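Local coordinates for protein putative Ribokinase II (Escherichia coli O6, PDB 3IQ0) that probably phosphorylates ribose or a related sugar at the expense of ATP, as a putative ribokinase of the pfkB carbohydrate kinase family, at residues S4-I9 with C269-F274; I42-V47 with D76-R81; T48-P53 with M304-F309; T155-K158 with V163-F166; G199-L204 with E211-G216. All blocks are in the same frame, centred on the assembly; numbering follows the deposited sequence.

Interaction 1: residues S4-I9 with C269-F274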
# COMPACT_ATOMS: atom_id res chain seq x y z
N SER B 4 -8.56 19.23 -30.17
CA SER B 4 -9.66 18.89 -29.26
C SER B 4 -9.26 17.64 -28.47
O SER B 4 -8.86 16.63 -29.06
CB SER B 4 -10.94 18.61 -30.04
OG SER B 4 -11.90 17.97 -29.22
N LYS B 5 -9.37 17.69 -27.14
CA LYS B 5 -8.98 16.55 -26.31
C LYS B 5 -10.01 16.06 -25.29
O LYS B 5 -10.76 16.85 -24.70
CB LYS B 5 -7.69 16.87 -25.55
CG LYS B 5 -6.45 16.99 -26.41
CD LYS B 5 -5.21 16.80 -25.55
CE LYS B 5 -3.93 16.97 -26.36
NZ LYS B 5 -3.72 18.38 -26.79
N VAL B 6 -10.03 14.75 -25.08
CA VAL B 6 -10.91 14.14 -24.11
C VAL B 6 -10.07 13.99 -22.85
O VAL B 6 -8.96 13.46 -22.90
CB VAL B 6 -11.41 12.76 -24.56
CG1 VAL B 6 -12.16 12.08 -23.42
CG2 VAL B 6 -12.33 12.89 -25.76
N PHE B 7 -10.58 14.45 -21.71
CA PHE B 7 -9.84 14.34 -20.47
C PHE B 7 -10.63 13.61 -19.41
O PHE B 7 -11.86 13.53 -19.48
CB PHE B 7 -9.50 15.74 -19.93
CG PHE B 7 -8.13 16.22 -20.27
CD1 PHE B 7 -7.06 16.01 -19.39
CD2 PHE B 7 -7.89 16.88 -21.47
CE1 PHE B 7 -5.79 16.47 -19.71
CE2 PHE B 7 -6.62 17.34 -21.79
CZ PHE B 7 -5.57 17.13 -20.91
N THR B 8 -9.92 13.04 -18.44
CA THR B 8 -10.56 12.39 -17.32
C THR B 8 -9.72 12.75 -16.11
O THR B 8 -8.67 13.38 -16.24
CB THR B 8 -10.64 10.86 -17.45
OG1 THR B 8 -11.53 10.36 -16.43
CG2 THR B 8 -9.29 10.21 -17.27
N ILE B 9 -10.17 12.35 -14.94
CA ILE B 9 -9.47 12.68 -13.71
C ILE B 9 -9.73 11.58 -12.71
O ILE B 9 -10.75 10.91 -12.77
CB ILE B 9 -10.01 14.03 -13.17
CG1 ILE B 9 -9.23 14.48 -11.94
CG2 ILE B 9 -11.49 13.89 -12.84
CD1 ILE B 9 -9.52 15.93 -11.58
N CYS B 269 -15.91 6.82 -29.74
CA CYS B 269 -16.66 6.58 -30.97
C CYS B 269 -17.54 7.76 -31.32
O CYS B 269 -17.71 8.09 -32.49
CB CYS B 269 -17.51 5.32 -30.84
SG CYS B 269 -16.52 3.83 -30.94
N ARG B 270 -18.12 8.38 -30.30
CA ARG B 270 -18.95 9.54 -30.52
C ARG B 270 -18.07 10.68 -31.04
O ARG B 270 -18.50 11.45 -31.90
CB ARG B 270 -19.67 9.94 -29.23
CG ARG B 270 -20.75 8.94 -28.84
CD ARG B 270 -21.91 8.96 -29.84
NE ARG B 270 -22.86 10.02 -29.52
CZ ARG B 270 -23.84 10.43 -30.32
NH1 ARG B 270 -23.99 9.88 -31.52
NH2 ARG B 270 -24.67 11.38 -29.92
N GLN B 271 -16.85 10.79 -30.53
CA GLN B 271 -15.92 11.84 -30.99
C GLN B 271 -15.55 11.61 -32.45
O GLN B 271 -15.21 12.55 -33.17
CB GLN B 271 -14.64 11.86 -30.16
CG GLN B 271 -14.75 12.55 -28.81
CD GLN B 271 -15.46 13.89 -28.88
OE1 GLN B 271 -16.68 13.96 -28.74
NE2 GLN B 271 -14.70 14.95 -29.11
N LEU B 272 -15.60 10.36 -32.89
CA LEU B 272 -15.27 10.04 -34.27
C LEU B 272 -16.50 10.15 -35.16
O LEU B 272 -16.49 9.73 -36.32
CB LEU B 272 -14.66 8.63 -34.36
CG LEU B 272 -13.37 8.42 -33.56
CD1 LEU B 272 -12.95 6.97 -33.64
CD2 LEU B 272 -12.26 9.32 -34.08
N GLY B 273 -17.57 10.72 -34.61
CA GLY B 273 -18.79 10.92 -35.38
C GLY B 273 -19.79 9.78 -35.55
O GLY B 273 -20.69 9.88 -36.37
N PHE B 274 -19.63 8.70 -34.79
CA PHE B 274 -20.57 7.58 -34.89
C PHE B 274 -21.93 8.03 -34.35
O PHE B 274 -21.98 8.83 -33.42
CB PHE B 274 -20.09 6.40 -34.03
CG PHE B 274 -18.97 5.60 -34.63
CD1 PHE B 274 -18.01 6.21 -35.44
CD2 PHE B 274 -18.82 4.26 -34.33
CE1 PHE B 274 -16.93 5.48 -35.93
CE2 PHE B 274 -17.75 3.52 -34.82
CZ PHE B 274 -16.80 4.14 -35.62
O HOH W 1 -12.12 14.83 -29.69
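Q271, in the last turn of helix 258-271, reaches across to V6 of strand 5-9 and to S4 just before it. The backbones stay well apart, 8.8 Å between V6 CA and Q271 CA, so the side chains span the gap. The Q271 CB bond points at the strand, but CB itself is too far from V6 to touch it. The next atom makes the apolar contact: Q271 CG lies 3.9 Å from V6 CG2, the two side chains crossing obliquely. The chain then bends at chi2 (-47°), which turns the amide away from the valine; CD, past the bend, makes no close contact with V6 and carries the amide toward S4. At the tip, NE2 stays 4.1 Å from S4 OG, and a water spans the difference: it accepts from Q271 NE2 at 2.6 Å and lies 3.2 Å from S4 OG. That hydroxyl, swung anti to its own nitrogen (chi1 166°), is also hydrogen-bonded to T132 OG1 of the neighbouring strand 131-137.

Just beyond Q271 the helix ends in a Schellman motif, with F274 N bonded to C269 O at 3.1 Å, G273 N bonded to R270 O, and G273 at positive phi. R270 NH1 ties the exit down further by a bond to F274 O, in the carbonyl plane on a lone pair, although the N-H points only loosely (137°). With just 90 Å² buried, one methyl contact and one water bridge, the chemistry implies a modest, partly hydrated seam between the first strand of the central sheet and a helix end.

Interaction 2: residues I42-V47 with D76-R81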
# COMPACT_ATOMS: atom_id res chain seq x y z
N ILE B 42 -8.01 3.24 -17.07
CA ILE B 42 -8.47 2.25 -18.03
C ILE B 42 -9.39 2.93 -19.05
O ILE B 42 -9.31 2.66 -20.25
CB ILE B 42 -9.20 1.10 -17.33
CG1 ILE B 42 -8.28 0.47 -16.28
CG2 ILE B 42 -9.61 0.05 -18.36
CD1 ILE B 42 -8.97 -0.51 -15.37
N PHE B 43 -10.25 3.82 -18.57
CA PHE B 43 -11.16 4.55 -19.46
C PHE B 43 -10.35 5.30 -20.51
O PHE B 43 -10.57 5.14 -21.71
CB PHE B 43 -11.98 5.58 -18.66
CG PHE B 43 -12.76 6.55 -19.52
CD1 PHE B 43 -14.04 6.22 -19.98
CD2 PHE B 43 -12.23 7.79 -19.85
CE1 PHE B 43 -14.77 7.11 -20.77
CE2 PHE B 43 -12.95 8.70 -20.64
CZ PHE B 43 -14.22 8.36 -21.10
N ILE B 44 -9.41 6.10 -20.04
CA ILE B 44 -8.58 6.91 -20.92
C ILE B 44 -7.68 6.08 -21.83
O ILE B 44 -7.37 6.50 -22.94
CB ILE B 44 -7.72 7.92 -20.12
CG1 ILE B 44 -7.58 9.21 -20.92
CG2 ILE B 44 -6.36 7.35 -19.78
CD1 ILE B 44 -8.89 9.92 -21.14
N ASP B 45 -7.26 4.91 -21.37
CA ASP B 45 -6.41 4.06 -22.22
C ASP B 45 -7.25 3.56 -23.40
O ASP B 45 -6.76 3.45 -24.53
CB ASP B 45 -5.86 2.88 -21.43
CG ASP B 45 -4.73 2.17 -22.17
OD1 ASP B 45 -3.74 2.85 -22.51
OD2 ASP B 45 -4.83 0.95 -22.39
N GLN B 46 -8.52 3.27 -23.14
CA GLN B 46 -9.39 2.80 -24.22
C GLN B 46 -9.62 3.94 -25.20
O GLN B 46 -9.66 3.72 -26.41
CB GLN B 46 -10.72 2.28 -23.66
CG GLN B 46 -11.69 1.73 -24.72
CD GLN B 46 -11.04 0.71 -25.63
OE1 GLN B 46 -10.49 1.05 -26.69
NE2 GLN B 46 -11.08 -0.55 -25.23
N VAL B 47 -9.76 5.15 -24.69
CA VAL B 47 -9.96 6.30 -25.56
C VAL B 47 -8.78 6.48 -26.50
O VAL B 47 -8.96 6.63 -27.71
CB VAL B 47 -10.15 7.61 -24.77
CG1 VAL B 47 -10.12 8.78 -25.72
CG2 VAL B 47 -11.47 7.58 -24.01
N ASP B 76 0.82 4.54 -25.03
CA ASP B 76 -0.43 4.35 -25.75
C ASP B 76 -0.94 5.63 -26.40
O ASP B 76 -1.94 5.62 -27.11
CB ASP B 76 -1.50 3.74 -24.84
CG ASP B 76 -1.28 2.25 -24.61
OD1 ASP B 76 -0.49 1.63 -25.36
OD2 ASP B 76 -1.90 1.69 -23.69
N GLY B 77 -0.24 6.74 -26.16
CA GLY B 77 -0.62 8.00 -26.77
C GLY B 77 -1.33 9.01 -25.90
O GLY B 77 -1.75 10.06 -26.39
N VAL B 78 -1.48 8.70 -24.61
CA VAL B 78 -2.16 9.62 -23.70
C VAL B 78 -1.27 10.79 -23.30
O VAL B 78 -0.06 10.65 -23.15
CB VAL B 78 -2.60 8.91 -22.40
CG1 VAL B 78 -3.32 9.90 -21.50
CG2 VAL B 78 -3.51 7.74 -22.73
N ASP B 79 -1.88 11.96 -23.14
CA ASP B 79 -1.16 13.15 -22.71
C ASP B 79 -1.06 12.98 -21.19
O ASP B 79 -2.07 13.05 -20.49
CB ASP B 79 -1.96 14.41 -23.04
CG ASP B 79 -1.28 15.69 -22.56
OD1 ASP B 79 -0.31 15.61 -21.79
OD2 ASP B 79 -1.74 16.78 -22.95
N ILE B 80 0.14 12.75 -20.68
CA ILE B 80 0.29 12.53 -19.25
C ILE B 80 0.87 13.69 -18.45
O ILE B 80 1.32 13.50 -17.32
CB ILE B 80 1.12 11.25 -18.97
CG1 ILE B 80 2.47 11.31 -19.70
CG2 ILE B 80 0.35 10.02 -19.43
CD1 ILE B 80 3.44 12.32 -19.13
N ARG B 81 0.84 14.89 -19.02
CA ARG B 81 1.38 16.06 -18.32
C ARG B 81 0.60 16.36 -17.05
O ARG B 81 1.13 16.97 -16.12
CB ARG B 81 1.37 17.28 -19.24
CG ARG B 81 2.27 17.14 -20.45
CD ARG B 81 2.31 18.44 -21.23
NE ARG B 81 0.96 18.92 -21.50
CZ ARG B 81 0.40 18.94 -22.70
NH1 ARG B 81 1.07 18.51 -23.77
NH2 ARG B 81 -0.85 19.38 -22.84
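V78, D45 and D76 contribute the most buried surface to this contact, and they form two separate patches: an apolar one where V78 meets I44, and an acidic one where D45 meets D76. In the first, V78 CG2 touches I44 CG2 at 4.1 Å and lies equally far from the carbonyl oxygen I44 O. With CG1 of V78 anti to the backbone N (chi1 -179°), it is CG2 that is left to face the helix, and the two side chains approach at a slant.

In the second patch the closest pair is D45 OD1 and D76 OD2, only 2.5 Å apart, while the other oxygen, D45 OD2, stands 3.3 Å from the same D76 OD2. The carboxylate planes are turned 33° from each other. An approach this close between two acids suggests that one of them carries a proton, although the coordinates cannot show which. R72 NH1 forms long, weak ion pairs with both groups, which would soften the remaining charge.

D76 is held from its backbone side as well, because its carbonyl accepts from T48 OG1. G77 then turns the chain at positive phi in a Schellman motif that closes helix 64-75. The arrangement belongs to the alpha/beta core of the ribokinase fold, where helix 39-49 is packed against the connection that leads from helix 64-75 to the edge strand 83-86.

Interaction 3: residues T48-P53 with M304-F309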
# COMPACT_ATOMS: atom_id res chain seq x y z
N THR B 48 -7.56 6.48 -25.96
CA THR B 48 -6.39 6.67 -26.81
C THR B 48 -6.14 5.50 -27.76
O THR B 48 -5.57 5.69 -28.83
CB THR B 48 -5.10 6.89 -25.99
OG1 THR B 48 -4.07 7.36 -26.88
CG2 THR B 48 -4.61 5.57 -25.35
N ARG B 49 -6.57 4.30 -27.38
CA ARG B 49 -6.37 3.17 -28.26
C ARG B 49 -7.30 3.24 -29.46
O ARG B 49 -7.05 2.58 -30.47
CB ARG B 49 -6.57 1.86 -27.50
CG ARG B 49 -5.51 1.62 -26.45
CD ARG B 49 -5.22 0.15 -26.34
NE ARG B 49 -4.52 -0.33 -27.53
CZ ARG B 49 -4.51 -1.61 -27.90
NH1 ARG B 49 -5.15 -2.51 -27.19
NH2 ARG B 49 -3.83 -1.97 -28.98
N LEU B 50 -8.36 4.03 -29.35
CA LEU B 50 -9.29 4.21 -30.46
C LEU B 50 -8.82 5.38 -31.35
O LEU B 50 -9.46 5.71 -32.35
CB LEU B 50 -10.72 4.42 -29.94
CG LEU B 50 -11.30 3.12 -29.34
CD1 LEU B 50 -12.63 3.37 -28.66
CD2 LEU B 50 -11.45 2.06 -30.45
N GLY B 51 -7.69 5.98 -30.98
CA GLY B 51 -7.10 7.06 -31.76
C GLY B 51 -7.53 8.48 -31.43
O GLY B 51 -7.15 9.43 -32.12
N VAL B 52 -8.31 8.63 -30.38
CA VAL B 52 -8.80 9.93 -29.98
C VAL B 52 -7.84 10.59 -28.99
O VAL B 52 -7.55 10.05 -27.93
CB VAL B 52 -10.22 9.80 -29.35
CG1 VAL B 52 -10.65 11.10 -28.70
CG2 VAL B 52 -11.23 9.39 -30.44
N PRO B 53 -7.30 11.77 -29.35
CA PRO B 53 -6.37 12.48 -28.47
C PRO B 53 -7.01 12.72 -27.12
O PRO B 53 -8.17 13.14 -27.04
CB PRO B 53 -6.08 13.78 -29.24
CG PRO B 53 -7.17 13.87 -30.27
CD PRO B 53 -7.44 12.46 -30.65
N MSE B 304 -10.62 -1.31 -35.22
CA MSE B 304 -10.91 -2.42 -36.12
C MSE B 304 -10.97 -3.78 -35.45
O MSE B 304 -11.49 -4.74 -36.03
CB MSE B 304 -9.95 -2.43 -37.31
CG MSE B 304 -10.26 -1.31 -38.30
SE MSE B 304 -12.18 -1.10 -38.75
CE MSE B 304 -12.25 -2.36 -40.21
N GLU B 305 -10.45 -3.90 -34.23
CA GLU B 305 -10.54 -5.18 -33.55
C GLU B 305 -12.01 -5.32 -33.17
O GLU B 305 -12.58 -6.40 -33.27
CB GLU B 305 -9.65 -5.23 -32.30
CG GLU B 305 -8.17 -5.03 -32.62
CD GLU B 305 -7.26 -5.14 -31.41
OE1 GLU B 305 -7.60 -4.60 -30.34
OE2 GLU B 305 -6.17 -5.75 -31.55
N ILE B 306 -12.63 -4.22 -32.77
CA ILE B 306 -14.05 -4.22 -32.41
C ILE B 306 -14.86 -4.52 -33.67
O ILE B 306 -15.78 -5.35 -33.67
CB ILE B 306 -14.49 -2.84 -31.86
CG1 ILE B 306 -13.65 -2.46 -30.63
CG2 ILE B 306 -15.97 -2.88 -31.50
CD1 ILE B 306 -13.94 -1.06 -30.11
N GLU B 307 -14.51 -3.84 -34.75
CA GLU B 307 -15.17 -3.98 -36.04
C GLU B 307 -15.22 -5.44 -36.48
O GLU B 307 -16.28 -5.97 -36.85
CB GLU B 307 -14.43 -3.13 -37.07
CG GLU B 307 -15.16 -2.89 -38.37
CD GLU B 307 -15.35 -4.15 -39.19
OE1 GLU B 307 -14.36 -4.89 -39.38
OE2 GLU B 307 -16.49 -4.39 -39.64
N THR B 308 -14.07 -6.10 -36.46
CA THR B 308 -13.99 -7.49 -36.85
C THR B 308 -14.76 -8.38 -35.88
O THR B 308 -15.44 -9.32 -36.29
CB THR B 308 -12.52 -7.95 -36.91
OG1 THR B 308 -11.90 -7.67 -35.65
CG2 THR B 308 -11.78 -7.21 -38.00
N PHE B 309 -14.66 -8.08 -34.59
CA PHE B 309 -15.38 -8.83 -33.57
C PHE B 309 -16.86 -8.85 -33.94
O PHE B 309 -17.50 -9.90 -34.00
CB PHE B 309 -15.19 -8.17 -32.21
CG PHE B 309 -15.95 -8.83 -31.09
CD1 PHE B 309 -15.55 -10.06 -30.57
CD2 PHE B 309 -17.08 -8.22 -30.55
CE1 PHE B 309 -16.25 -10.66 -29.53
CE2 PHE B 309 -17.79 -8.81 -29.51
CZ PHE B 309 -17.37 -10.03 -28.99
O HOH W 2 -4.48 -4.68 -30.04
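L50 and I306 meet methyl to methyl, L50 CD2 lying 4.0 Å from I306 CD1, with the two side chains crossing at about a right angle. I306 is fully extended beyond its first torsion (chi2 174°), which carries CD1 to the far end of the side chain and lets it reach the leucine. L50 sets off at an angle to the helix opposite, but with CG beside its backbone N (chi1 -71°) it brings CD2 round to the contact.

Helix 303-312 lies near the C-terminus of the kinase and here faces the end of helix 39-49, which a Schellman motif closes at G51. Two further helices of the alpha/beta core flank the meeting point: L50 also touches A265 and A268 of helix 258-271, and I306 touches Y282 and A285 of helix 276-290.

Beside this apolar pair runs a looser polar link. The R49 side chain is bent at chi3 (70°), and its NH1 remains 4.5 Å from E305 OE1, beyond a salt bridge. The oxygen lies well out of the guanidinium plane, so attraction between the charges is all that acts directly. A water joins the groups instead, accepting from R49 NH2 at 3.0 Å and donating to E305 OE2 at 2.5 Å. E305 OE1 accepts a hydrogen bond from R302 N, just before its helix; R49 NH1 has a weak bond to T300 OG1.

Interaction 4: residues T155-K158 with V163-F166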
# COMPACT_ATOMS: atom_id res chain seq x y z
N THR B 155 -15.84 23.12 -13.88
CA THR B 155 -16.17 24.52 -14.11
C THR B 155 -15.36 25.04 -15.28
O THR B 155 -15.87 25.74 -16.15
CB THR B 155 -15.86 25.38 -12.87
OG1 THR B 155 -16.64 24.93 -11.76
CG2 THR B 155 -16.16 26.85 -13.14
N ILE B 156 -14.08 24.68 -15.30
CA ILE B 156 -13.18 25.10 -16.36
C ILE B 156 -13.65 24.61 -17.72
O ILE B 156 -13.72 25.38 -18.68
CB ILE B 156 -11.75 24.56 -16.12
CG1 ILE B 156 -11.16 25.23 -14.88
CG2 ILE B 156 -10.89 24.78 -17.35
CD1 ILE B 156 -9.73 24.83 -14.60
N VAL B 157 -13.99 23.32 -17.81
CA VAL B 157 -14.44 22.73 -19.06
C VAL B 157 -15.77 23.29 -19.55
O VAL B 157 -15.94 23.54 -20.74
CB VAL B 157 -14.55 21.19 -18.94
CG1 VAL B 157 -15.08 20.60 -20.24
CG2 VAL B 157 -13.19 20.60 -18.60
N LYS B 158 -16.72 23.47 -18.64
CA LYS B 158 -18.01 24.01 -19.04
C LYS B 158 -17.87 25.47 -19.46
O LYS B 158 -18.65 25.97 -20.26
CB LYS B 158 -19.04 23.86 -17.92
CG LYS B 158 -19.50 22.43 -17.69
CD LYS B 158 -20.60 22.34 -16.65
CE LYS B 158 -21.96 22.68 -17.23
NZ LYS B 158 -22.54 21.56 -18.04
N VAL B 163 -18.35 19.34 -22.87
CA VAL B 163 -19.36 18.37 -22.47
C VAL B 163 -18.86 17.50 -21.32
O VAL B 163 -17.70 17.08 -21.30
CB VAL B 163 -19.75 17.45 -23.66
CG1 VAL B 163 -20.74 16.39 -23.20
CG2 VAL B 163 -20.35 18.29 -24.78
N ILE B 164 -19.75 17.22 -20.37
CA ILE B 164 -19.41 16.41 -19.21
C ILE B 164 -20.08 15.03 -19.28
O ILE B 164 -21.29 14.93 -19.53
CB ILE B 164 -19.87 17.13 -17.90
CG1 ILE B 164 -19.25 18.53 -17.82
CG2 ILE B 164 -19.48 16.30 -16.67
CD1 ILE B 164 -17.74 18.56 -17.67
N SER B 165 -19.30 13.97 -19.09
CA SER B 165 -19.84 12.61 -19.08
C SER B 165 -19.59 12.12 -17.66
O SER B 165 -18.59 12.48 -17.04
CB SER B 165 -19.14 11.71 -20.11
OG SER B 165 -17.73 11.74 -19.94
N PHE B 166 -20.49 11.29 -17.15
CA PHE B 166 -20.37 10.82 -15.78
C PHE B 166 -20.75 9.36 -15.63
O PHE B 166 -21.83 8.94 -16.06
CB PHE B 166 -21.25 11.71 -14.89
CG PHE B 166 -21.33 11.29 -13.45
CD1 PHE B 166 -20.21 10.82 -12.77
CD2 PHE B 166 -22.52 11.43 -12.74
CE1 PHE B 166 -20.27 10.51 -11.40
CE2 PHE B 166 -22.60 11.12 -11.37
CZ PHE B 166 -21.46 10.66 -10.71
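K158 and V163 bring their CA atoms to 6.7 Å, because the end of helix 144-159 and the start of strand 163-167 are separated by only a short turn. Across this gap the contact rests on V157, K158 and I164, with 145 Å² buried in all and nothing but van der Waals forces between the segments.

I164 points toward the helix from the strand. Its chain is folded at both torsions (chi1 -56°, chi2 -66°), so that CG1 and CD1 meet different partners. CG1 lies 3.9 Å from K158 CG, the two side chains crossing at about a right angle, and CD1 lies 4.2 Å from V157 CG1. That same valine methyl, V157 CG1, comes to 4.4 Å of V163 N and so rests near the backbone where the strand begins. V163 itself directs its side chain away from the helix.

In K158 the aliphatic base does the packing, while bends at chi3 and chi4 curl the amine round to a weak hydrogen bond with L190 O. The charged end is thereby led off from the apolar contact.

The whole closes a beta-alpha-beta crossover: strand 131-137 enters helix 144-159, which returns to strand 163-167, parallel to the first and next to it in the sheet. V157 packs on C131 and F134 as well as on I164, so the helix lies over both strands; I164 and F134 also touch each other, while F166 farther along meets helix 178-189.

Interaction 5: residues G199-L204 with E211-G216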
# COMPACT_ATOMS: atom_id res chain seq x y z
N GLY B 199 -27.26 -1.78 -12.14
CA GLY B 199 -27.39 -1.73 -10.69
C GLY B 199 -27.08 -0.39 -10.04
O GLY B 199 -27.12 -0.28 -8.81
N GLU B 200 -26.79 0.62 -10.84
CA GLU B 200 -26.47 1.95 -10.32
C GLU B 200 -27.48 3.00 -10.78
O GLU B 200 -27.40 4.15 -10.38
CB GLU B 200 -25.06 2.38 -10.76
CG GLU B 200 -23.97 1.36 -10.52
CD GLU B 200 -22.63 1.79 -11.10
OE1 GLU B 200 -22.61 2.32 -12.24
OE2 GLU B 200 -21.59 1.59 -10.43
N VAL B 201 -28.41 2.60 -11.63
CA VAL B 201 -29.42 3.52 -12.17
C VAL B 201 -30.27 4.27 -11.15
O VAL B 201 -30.53 5.46 -11.31
CB VAL B 201 -30.38 2.78 -13.13
CG1 VAL B 201 -31.52 3.69 -13.54
CG2 VAL B 201 -29.63 2.31 -14.36
N LEU B 202 -30.69 3.57 -10.10
CA LEU B 202 -31.54 4.20 -9.08
C LEU B 202 -30.76 4.91 -7.97
O LEU B 202 -31.33 5.72 -7.24
CB LEU B 202 -32.46 3.14 -8.47
CG LEU B 202 -33.32 2.33 -9.45
CD1 LEU B 202 -34.01 1.20 -8.70
CD2 LEU B 202 -34.35 3.23 -10.12
N LEU B 203 -29.47 4.62 -7.85
CA LEU B 203 -28.66 5.22 -6.80
C LEU B 203 -28.85 6.72 -6.60
O LEU B 203 -29.26 7.16 -5.53
CB LEU B 203 -27.17 4.93 -7.04
CG LEU B 203 -26.76 3.45 -7.19
CD1 LEU B 203 -25.25 3.36 -7.24
CD2 LEU B 203 -27.30 2.62 -6.03
N LEU B 204 -28.55 7.51 -7.63
CA LEU B 204 -28.68 8.96 -7.54
C LEU B 204 -30.06 9.46 -7.95
O LEU B 204 -30.24 10.65 -8.23
CB LEU B 204 -27.62 9.63 -8.42
CG LEU B 204 -26.17 9.27 -8.13
CD1 LEU B 204 -25.24 9.95 -9.14
CD2 LEU B 204 -25.82 9.68 -6.72
N GLU B 211 -37.33 3.10 -15.44
CA GLU B 211 -38.03 3.95 -16.40
C GLU B 211 -38.16 5.36 -15.84
O GLU B 211 -37.76 6.33 -16.48
CB GLU B 211 -39.43 3.40 -16.70
CG GLU B 211 -39.46 1.99 -17.28
CD GLU B 211 -38.97 0.94 -16.31
OE1 GLU B 211 -39.44 0.93 -15.15
OE2 GLU B 211 -38.10 0.12 -16.70
N ARG B 212 -38.70 5.47 -14.63
CA ARG B 212 -38.88 6.76 -13.98
C ARG B 212 -37.56 7.46 -13.72
O ARG B 212 -37.41 8.65 -14.03
CB ARG B 212 -39.62 6.57 -12.65
CG ARG B 212 -41.08 6.17 -12.81
CD ARG B 212 -41.89 7.32 -13.37
NE ARG B 212 -42.00 8.43 -12.42
CZ ARG B 212 -42.72 8.38 -11.30
NH1 ARG B 212 -43.40 7.28 -10.99
NH2 ARG B 212 -42.77 9.44 -10.50
N ALA B 213 -36.61 6.74 -13.15
CA ALA B 213 -35.29 7.29 -12.84
C ALA B 213 -34.66 7.95 -14.06
O ALA B 213 -34.23 9.10 -13.99
CB ALA B 213 -34.38 6.19 -12.32
N ILE B 214 -34.62 7.21 -15.16
CA ILE B 214 -34.04 7.69 -16.41
C ILE B 214 -34.82 8.87 -16.99
O ILE B 214 -34.23 9.83 -17.49
CB ILE B 214 -34.00 6.56 -17.45
CG1 ILE B 214 -33.15 5.40 -16.93
CG2 ILE B 214 -33.45 7.08 -18.77
CD1 ILE B 214 -33.15 4.19 -17.82
N ALA B 215 -36.15 8.81 -16.91
CA ALA B 215 -36.98 9.89 -17.43
C ALA B 215 -36.70 11.14 -16.60
O ALA B 215 -36.85 12.27 -17.08
CB ALA B 215 -38.45 9.52 -17.35
N GLY B 216 -36.27 10.93 -15.36
CA GLY B 216 -35.97 12.05 -14.48
C GLY B 216 -34.65 12.72 -14.82
O GLY B 216 -34.55 13.94 -14.81
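A213 receives two hydrophobic side chains, those of V201 and L202, on its single methyl group: L202 CD2 stands 3.7 Å from A213 CB, and V201 CG1 stands 4.0 Å from A213 CB. The small alanine lets the backbones draw close, with 6.1 Å between L202 CA and A213 CA. V201 CG1 has a second partner one residue along the helix, I214 CG1, at 4.1 Å, and these two side chains approach obliquely. The same valine methyl thus lies against two successive residues of the helix.

Torsions select the touching atoms. V201 holds CG1 anti to the backbone N (chi1 173°), which aims it at the helix. L202 starts out at an angle to the helix, but with CD1 extended (chi2 171°) the other branch, CD2, is turned onto A213 CB.

The segment 199-204 lies in the connection from strand 193-194 to helix 210-220, and the helix leads on to strand 224-228, parallel to the first and adjacent to it: a beta-alpha-beta crossover of the kinase's central sheet. Strand 224-228 borders the contact: V201 packs on V227, and I214 on V225 and V227.

Farther out, L204 turns to L184, H185 and L188 of helix 178-189. On the other side of V201 along the chain, E200 OE1 accepts a hydrogen bond from S197 N, holding the loop's start. The V201 side chain is about 11 Å from the bound magnesium ion.

Interactions 1, 2 and 3 form one continuous patch. Interactions 2 and 3 share helix 39-49, and V78 CG2 packs 3.6 Å from T48 CG2. V6 N is 3.1 Å from P53 O in a probable hydrogen bond, joining interaction 1 to interaction 3, and T8 CG2 is 3.9 Å from I44 CD1, joining it to interaction 2. Interaction 4 reaches the same sheet as interaction 1 without touching it, and meets interaction 5 through F166 CE2 and L204 CD1, 3.7 Å apart. Interactions 2 and 5 have centres 30 Å apart, on opposite sides of the chain's centre. Relative to bound ATP, the V201 side chain is about 9 Å away, I306 about 11 Å and I44 about 14 Å.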